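PDB 2BJ0: acetylcholine-binding protein from Bulinus truncatus, which probably binds acetylcholine and related ligands at subunit interfaces of a soluble pentamer, as a counterpart of the ligand-binding domain of nicotinic acetylcholine receptors. Local coordinates for residues A[32-37]-A[162-167]; A[168-173]-A[198-203]. One frame throughout, in Å; residues are numbered along the deposited sequence.

Contact 1: A[32-37]-A[162-167]; sequences KLMNIV and AEYFDS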
loop_
_atom_site.group_PDB
_atom_site.type_symbol
_atom_site.label_atom_id
_atom_site.label_comp_id
_atom_site.label_asym_id
_atom_site.label_seq_id
_atom_site.Cartn_x
_atom_site.Cartn_y
_atom_site.Cartn_z
ATOM N N LYS A 32 -2.626 24.757 8.557
ATOM C CA LYS A 32 -3.970 24.838 9.068
ATOM C C LYS A 32 -4.202 23.593 9.916
ATOM O O LYS A 32 -4.237 22.468 9.381
ATOM C CB LYS A 32 -4.995 24.880 7.920
ATOM C CG LYS A 32 -4.865 26.086 6.974
ATOM C CD LYS A 32 -5.491 27.314 7.623
ATOM C CE LYS A 32 -4.892 28.557 7.060
ATOM N NZ LYS A 32 -5.459 29.770 7.716
ATOM N N LEU A 33 -4.374 23.781 11.224
ATOM C CA LEU A 33 -4.755 22.689 12.088
ATOM C C LEU A 33 -6.267 22.552 11.990
ATOM O O LEU A 33 -6.981 23.439 12.416
ATOM C CB LEU A 33 -4.261 22.887 13.538
ATOM C CG LEU A 33 -4.591 21.799 14.573
ATOM C CD1 LEU A 33 -3.966 20.458 14.173
ATOM C CD2 LEU A 33 -4.112 22.167 15.974
ATOM N N MET A 34 -6.725 21.447 11.382
ATOM C CA MET A 34 -8.142 21.242 11.053
ATOM C C MET A 34 -8.947 20.532 12.134
ATOM O O MET A 34 -10.138 20.820 12.334
ATOM C CB MET A 34 -8.265 20.447 9.747
ATOM C CG MET A 34 -7.512 21.055 8.573
ATOM S SD MET A 34 -8.147 22.669 8.082
ATOM C CE MET A 34 -9.769 22.222 7.461
ATOM N N ASN A 35 -8.306 19.581 12.794
ATOM C CA ASN A 35 -8.983 18.753 13.736
ATOM C C ASN A 35 -7.932 18.010 14.604
ATOM O O ASN A 35 -6.815 17.789 14.164
ATOM C CB ASN A 35 -9.843 17.741 12.998
ATOM C CG ASN A 35 -10.962 17.149 13.810
ATOM O OD1 ASN A 35 -11.058 17.378 15.014
ATOM N ND2 ASN A 35 -11.837 16.390 13.156
ATOM N N ILE A 36 -8.306 17.651 15.790
ATOM C CA ILE A 36 -7.503 16.795 16.666
ATOM C C ILE A 36 -8.360 15.567 16.710
ATOM O O ILE A 36 -9.430 15.599 17.307
ATOM C CB ILE A 36 -7.278 17.372 18.046
ATOM C CG1 ILE A 36 -6.313 18.569 17.996
ATOM C CG2 ILE A 36 -6.745 16.299 18.977
ATOM C CD1 ILE A 36 -6.089 19.210 19.348
ATOM N N VAL A 37 -7.931 14.471 16.065
ATOM C CA VAL A 37 -8.800 13.259 15.940
ATOM C C VAL A 37 -8.579 12.141 16.967
ATOM O O VAL A 37 -9.442 11.268 17.118
ATOM C CB VAL A 37 -8.774 12.737 14.492
ATOM C CG1 VAL A 37 -9.444 13.734 13.568
ATOM C CG2 VAL A 37 -7.354 12.468 14.039
ATOM N N ALA A 162 -5.248 28.184 13.439
ATOM C CA ALA A 162 -6.548 27.711 13.961
ATOM C C ALA A 162 -7.802 28.112 13.169
ATOM O O ALA A 162 -8.912 27.702 13.518
ATOM C CB ALA A 162 -6.705 28.103 15.413
ATOM N N GLU A 163 -7.625 28.842 12.074
ATOM C CA GLU A 163 -8.731 29.410 11.332
ATOM C C GLU A 163 -9.876 28.416 11.040
ATOM O O GLU A 163 -11.053 28.748 11.231
ATOM C CB GLU A 163 -8.227 30.037 10.028
ATOM C CG GLU A 163 -9.234 31.006 9.422
ATOM C CD GLU A 163 -8.787 31.607 8.106
ATOM O OE1 GLU A 163 -7.601 31.487 7.727
ATOM O OE2 GLU A 163 -9.645 32.216 7.430
ATOM N N TYR A 164 -9.540 27.211 10.567
ATOM C CA TYR A 164 -10.575 26.248 10.163
ATOM C C TYR A 164 -10.812 25.120 11.170
ATOM O O TYR A 164 -11.492 24.135 10.863
ATOM C CB TYR A 164 -10.228 25.632 8.806
ATOM C CG TYR A 164 -10.053 26.598 7.662
ATOM C CD1 TYR A 164 -11.017 27.566 7.378
ATOM C CD2 TYR A 164 -8.941 26.521 6.835
ATOM C CE1 TYR A 164 -10.853 28.442 6.299
ATOM C CE2 TYR A 164 -8.768 27.392 5.768
ATOM C CZ TYR A 164 -9.726 28.345 5.516
ATOM O OH TYR A 164 -9.568 29.187 4.455
ATOM N N PHE A 165 -10.265 25.251 12.377
ATOM C CA PHE A 165 -10.346 24.184 13.358
ATOM C C PHE A 165 -11.805 23.884 13.751
ATOM O O PHE A 165 -12.589 24.809 13.978
ATOM C CB PHE A 165 -9.494 24.519 14.588
ATOM C CG PHE A 165 -9.440 23.414 15.590
ATOM C CD1 PHE A 165 -10.426 23.294 16.574
ATOM C CD2 PHE A 165 -8.438 22.454 15.525
ATOM C CE1 PHE A 165 -10.402 22.238 17.488
ATOM C CE2 PHE A 165 -8.399 21.393 16.444
ATOM C CZ PHE A 165 -9.370 21.295 17.434
ATOM N N ASP A 166 -12.165 22.600 13.850
ATOM C CA ASP A 166 -13.529 22.207 14.200
ATOM C C ASP A 166 -13.451 20.832 14.836
ATOM O O ASP A 166 -13.010 19.885 14.185
ATOM C CB ASP A 166 -14.379 22.160 12.912
ATOM C CG ASP A 166 -15.902 22.137 13.162
ATOM O OD1 ASP A 166 -16.382 22.087 14.330
ATOM O OD2 ASP A 166 -16.712 22.181 12.192
ATOM N N SER A 167 -13.866 20.709 16.098
ATOM C CA SER A 167 -13.995 19.406 16.741
ATOM C C SER A 167 -15.158 19.409 17.733
ATOM O O SER A 167 -15.307 20.385 18.450
ATOM C CB SER A 167 -12.696 19.058 17.475
ATOM O OG SER A 167 -12.879 17.976 18.379
HETATM O O HOH W 1 -7.297 25.673 10.849
HETATM O O HOH W 2 -12.157 21.593 10.204
#

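Contact 2: A[168-173]-A[198-203]; sequences PKFDLL and FAFRKK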
loop_
_atom_site.group_PDB
_atom_site.type_symbol
_atom_site.label_atom_id
_atom_site.label_comp_id
_atom_site.label_asym_id
_atom_site.label_seq_id
_atom_site.Cartn_x
_atom_site.Cartn_y
_atom_site.Cartn_z
ATOM N N PRO A 168 -15.982 18.357 17.775
ATOM C CA PRO A 168 -16.956 18.207 18.852
ATOM C C PRO A 168 -16.324 17.744 20.157
ATOM O O PRO A 168 -16.950 17.861 21.203
ATOM C CB PRO A 168 -17.926 17.148 18.317
ATOM C CG PRO A 168 -17.115 16.320 17.390
ATOM C CD PRO A 168 -16.104 17.267 16.788
ATOM N N LYS A 169 -15.070 17.288 20.104
ATOM C CA LYS A 169 -14.390 16.697 21.247
ATOM C C LYS A 169 -13.357 17.602 21.953
ATOM O O LYS A 169 -13.105 17.436 23.154
ATOM C CB LYS A 169 -13.688 15.438 20.782
ATOM C CG LYS A 169 -14.631 14.263 20.568
ATOM C CD LYS A 169 -14.602 13.441 21.836
ATOM C CE LYS A 169 -15.973 13.208 22.366
ATOM N NZ LYS A 169 -15.859 12.275 23.526
ATOM N N PHE A 170 -12.718 18.508 21.212
ATOM C CA PHE A 170 -11.641 19.326 21.801
ATOM C C PHE A 170 -11.778 20.804 21.522
ATOM O O PHE A 170 -12.286 21.173 20.478
ATOM C CB PHE A 170 -10.270 18.846 21.288
ATOM C CG PHE A 170 -10.037 17.370 21.477
ATOM C CD1 PHE A 170 -9.676 16.861 22.726
ATOM C CD2 PHE A 170 -10.211 16.485 20.417
ATOM C CE1 PHE A 170 -9.488 15.477 22.912
ATOM C CE2 PHE A 170 -10.010 15.102 20.588
ATOM C CZ PHE A 170 -9.669 14.602 21.827
ATOM N N ASP A 171 -11.307 21.644 22.456
ATOM C CA ASP A 171 -11.189 23.095 22.266
ATOM C C ASP A 171 -9.738 23.374 21.914
ATOM O O ASP A 171 -8.860 23.011 22.679
ATOM C CB ASP A 171 -11.437 23.867 23.587
ATOM C CG ASP A 171 -12.895 23.958 23.981
ATOM O OD1 ASP A 171 -13.767 24.194 23.105
ATOM O OD2 ASP A 171 -13.268 23.809 25.177
ATOM N N LEU A 172 -9.472 24.027 20.792
ATOM C CA LEU A 172 -8.135 24.483 20.522
ATOM C C LEU A 172 -7.923 25.854 21.177
ATOM O O LEU A 172 -8.562 26.825 20.795
ATOM C CB LEU A 172 -7.916 24.605 19.021
ATOM C CG LEU A 172 -6.550 25.040 18.515
ATOM C CD1 LEU A 172 -5.443 24.083 18.959
ATOM C CD2 LEU A 172 -6.632 25.093 17.006
ATOM N N LEU A 173 -7.001 25.934 22.118
ATOM C CA LEU A 173 -6.780 27.191 22.861
ATOM C C LEU A 173 -5.919 28.191 22.114
ATOM O O LEU A 173 -6.249 29.366 22.075
ATOM C CB LEU A 173 -6.204 26.908 24.269
ATOM C CG LEU A 173 -7.094 25.933 25.061
ATOM C CD1 LEU A 173 -6.445 25.450 26.347
ATOM C CD2 LEU A 173 -8.469 26.516 25.325
ATOM N N PHE A 198 0.818 24.132 19.832
ATOM C CA PHE A 198 -0.571 24.391 20.103
ATOM C C PHE A 198 -0.956 23.893 21.485
ATOM O O PHE A 198 -0.287 23.019 22.055
ATOM C CB PHE A 198 -1.496 23.871 18.975
ATOM C CG PHE A 198 -1.503 22.369 18.815
ATOM C CD1 PHE A 198 -0.548 21.738 18.030
ATOM C CD2 PHE A 198 -2.480 21.599 19.440
ATOM C CE1 PHE A 198 -0.572 20.338 17.887
ATOM C CE2 PHE A 198 -2.506 20.183 19.300
ATOM C CZ PHE A 198 -1.556 19.579 18.533
ATOM N N ALA A 199 -1.988 24.517 22.055
ATOM C CA ALA A 199 -2.570 24.086 23.297
ATOM C C ALA A 199 -4.009 23.701 23.040
ATOM O O ALA A 199 -4.712 24.389 22.329
ATOM C CB ALA A 199 -2.514 25.222 24.332
ATOM N N PHE A 200 -4.442 22.594 23.621
ATOM C CA PHE A 200 -5.816 22.149 23.478
ATOM C C PHE A 200 -6.311 21.463 24.751
ATOM O O PHE A 200 -5.515 20.997 25.551
ATOM C CB PHE A 200 -5.943 21.203 22.259
ATOM C CG PHE A 200 -5.477 19.782 22.514
ATOM C CD1 PHE A 200 -4.127 19.480 22.593
ATOM C CD2 PHE A 200 -6.401 18.746 22.619
ATOM C CE1 PHE A 200 -3.710 18.174 22.820
ATOM C CE2 PHE A 200 -5.995 17.443 22.830
ATOM C CZ PHE A 200 -4.656 17.155 22.935
ATOM N N ARG A 201 -7.621 21.347 24.915
ATOM C CA ARG A 201 -8.168 20.668 26.077
ATOM C C ARG A 201 -9.416 19.870 25.679
ATOM O O ARG A 201 -9.941 20.083 24.608
ATOM C CB ARG A 201 -8.475 21.694 27.183
ATOM C CG ARG A 201 -9.519 22.732 26.780
ATOM C CD ARG A 201 -10.129 23.544 27.931
ATOM N NE ARG A 201 -11.135 24.475 27.411
ATOM C CZ ARG A 201 -11.246 25.746 27.788
ATOM N NH1 ARG A 201 -10.407 26.258 28.684
ATOM N NH2 ARG A 201 -12.178 26.516 27.245
ATOM N N LYS A 202 -9.860 18.923 26.514
ATOM C CA LYS A 202 -11.127 18.217 26.272
ATOM C C LYS A 202 -12.320 19.174 26.496
ATOM O O LYS A 202 -12.227 20.071 27.323
ATOM C CB LYS A 202 -11.241 16.975 27.166
ATOM C CG LYS A 202 -10.087 15.991 26.993
ATOM C CD LYS A 202 -10.094 14.867 28.008
ATOM C CE LYS A 202 -10.464 13.535 27.343
ATOM N NZ LYS A 202 -9.940 12.299 28.070
ATOM N N LYS A 203 -13.420 19.004 25.765
ATOM C CA LYS A 203 -14.617 19.841 25.984
ATOM C C LYS A 203 -15.360 19.415 27.246
ATOM O O LYS A 203 -15.253 18.253 27.664
ATOM C CB LYS A 203 -15.579 19.777 24.806
ATOM C CG LYS A 203 -15.047 20.389 23.564
ATOM C CD LYS A 203 -16.158 20.810 22.648
ATOM C CE LYS A 203 -15.551 21.565 21.478
ATOM N NZ LYS A 203 -16.149 22.899 21.301
HETATM O O HOH W 3 -13.605 23.148 19.016
#

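Contact 1: A[32-37]-A[162-167]
Phe-165, Lys-32 and Tyr-164 contribute the three largest shares of the 492 Å² buried here, where a loop comes back alongside strand 25-40. A type I turn from Ala-162 to Phe-165, its Phe-165 N bonded to Ala-162 O at 3.0 Å, leads into the approach. Beyond it, Asp-166 N donates to Met-34 O at 3.1 Å with an N-H...O angle of 151°. The ring of Phe-165 runs along the strand because CG is anti to the backbone N (chi1 -175°). Phe-165 CB lies 3.5 Å from Leu-33 O, an oxygen at the ring's edge, and CE2 reaches Ile-36 CG1 at 3.8 Å, also edge-on. Water 1 accepts from Tyr-164 N and donates to Leu-33 O, the latter at 2.7 Å.

Tyr-164 is flanked by two side chains. Met-34 SD makes a Met-aromatic contact at the ring edge, 5.3 Å from the centroid and 75° off the normal, while Lys-32 CD passes obliquely at 3.6 Å from Tyr-164 CD2. Bent at chi2, the lysine chain carries Lys-32 NZ to 2.7 Å from Glu-163 OE1, a salt bridge meeting the anti side of the carboxylate; Glu-156 and the carbonyl of Asn-160 share the same ammonium. A leucine in place of Lys-32 would probably leave both glutamates without this positive partner.

The hydroxyl of Tyr-164 bonds Ser-185 N of a neighbouring subunit, next to that chain's Cys-186–Cys-187 disulfide, so the contact borders the interface. On the strand's own sheet, Met-34 and Asn-35 both face Val-49 in a classic beta bulge with strand 45-57. Toward the antiparallel sheet, Leu-33 and Ile-36 pack on Phe-198 of strand 190-202, and Phe-165 on Leu-172 of strand 170-183.

Contact 2: A[168-173]-A[198-203]
Asp-171 and Arg-201 form an antiparallel hydrogen-bonded pair, each N donating to the other's O, at the open end of the beta hairpin made by strands 170-183 and 190-202. In this receptor family the hairpin carries loop C, and the disulfide Cys-186–Cys-187 lies in its connection. Two more backbone bonds, Lys-203 N to Lys-169 O and Leu-173 N to Ala-199 O, continue the ladder on both sides of that pair.

From its CB outward, the side chain of Lys-203 runs over the carbonyls leading into strand 170-183. Lys-203 CB lies 3.8 Å from Lys-169 O and Lys-203 CG 3.6 Å from that same oxygen; CD then meets Pro-168 O at 3.4 Å and CE meets Phe-170 O at 3.4 Å. A bend at chi4 (-125°) leaves Lys-203 NZ 3.3 Å from Asp-171 OD1, a weak hydrogen bond within a salt bridge. The other carboxylate oxygen, Asp-171 OD2, takes Arg-201 NE at 3.2 Å and 168°, completing a charge network, while Arg-201 NH1 turns to the carbonyl of Glu-130.

On the face that carries Leu-172 and Phe-200, the edge of Phe-200 is directed at the face of Phe-170 in an offset edge-to-face pair, centroids 5.5 Å apart and planes at 75°. Back on the side of Asp-171 and Arg-201, Leu-173 CD2 covers one face of the guanidinium, over its centre, 3.8 Å from Arg-201 CZ.

In the fold
Strand 25-40 supplies residues 32-37 first. After 124 intervening residues, which hold most strands of the mixed sheet but only the two shorter ones of the antiparallel sheet, 162-167 returns to them and contact 1 closes the longer loop. The chain runs on into 168-173, and 24 residues later 198-203 closes contact 2 across the hairpin. The two closures follow in series, neither enclosing nor crossing the other. Contact 1 ties the loop before strand 170-183 to the mixed sheet; contact 2 pairs two strands of the antiparallel sheet. Their centres are 10 Å apart, and Ile-36 CD1, 3.3 Å from Phe-200 CG, packs one sheet on the other within the immunoglobulin-like sandwich. Both contacts touch a neighbouring subunit.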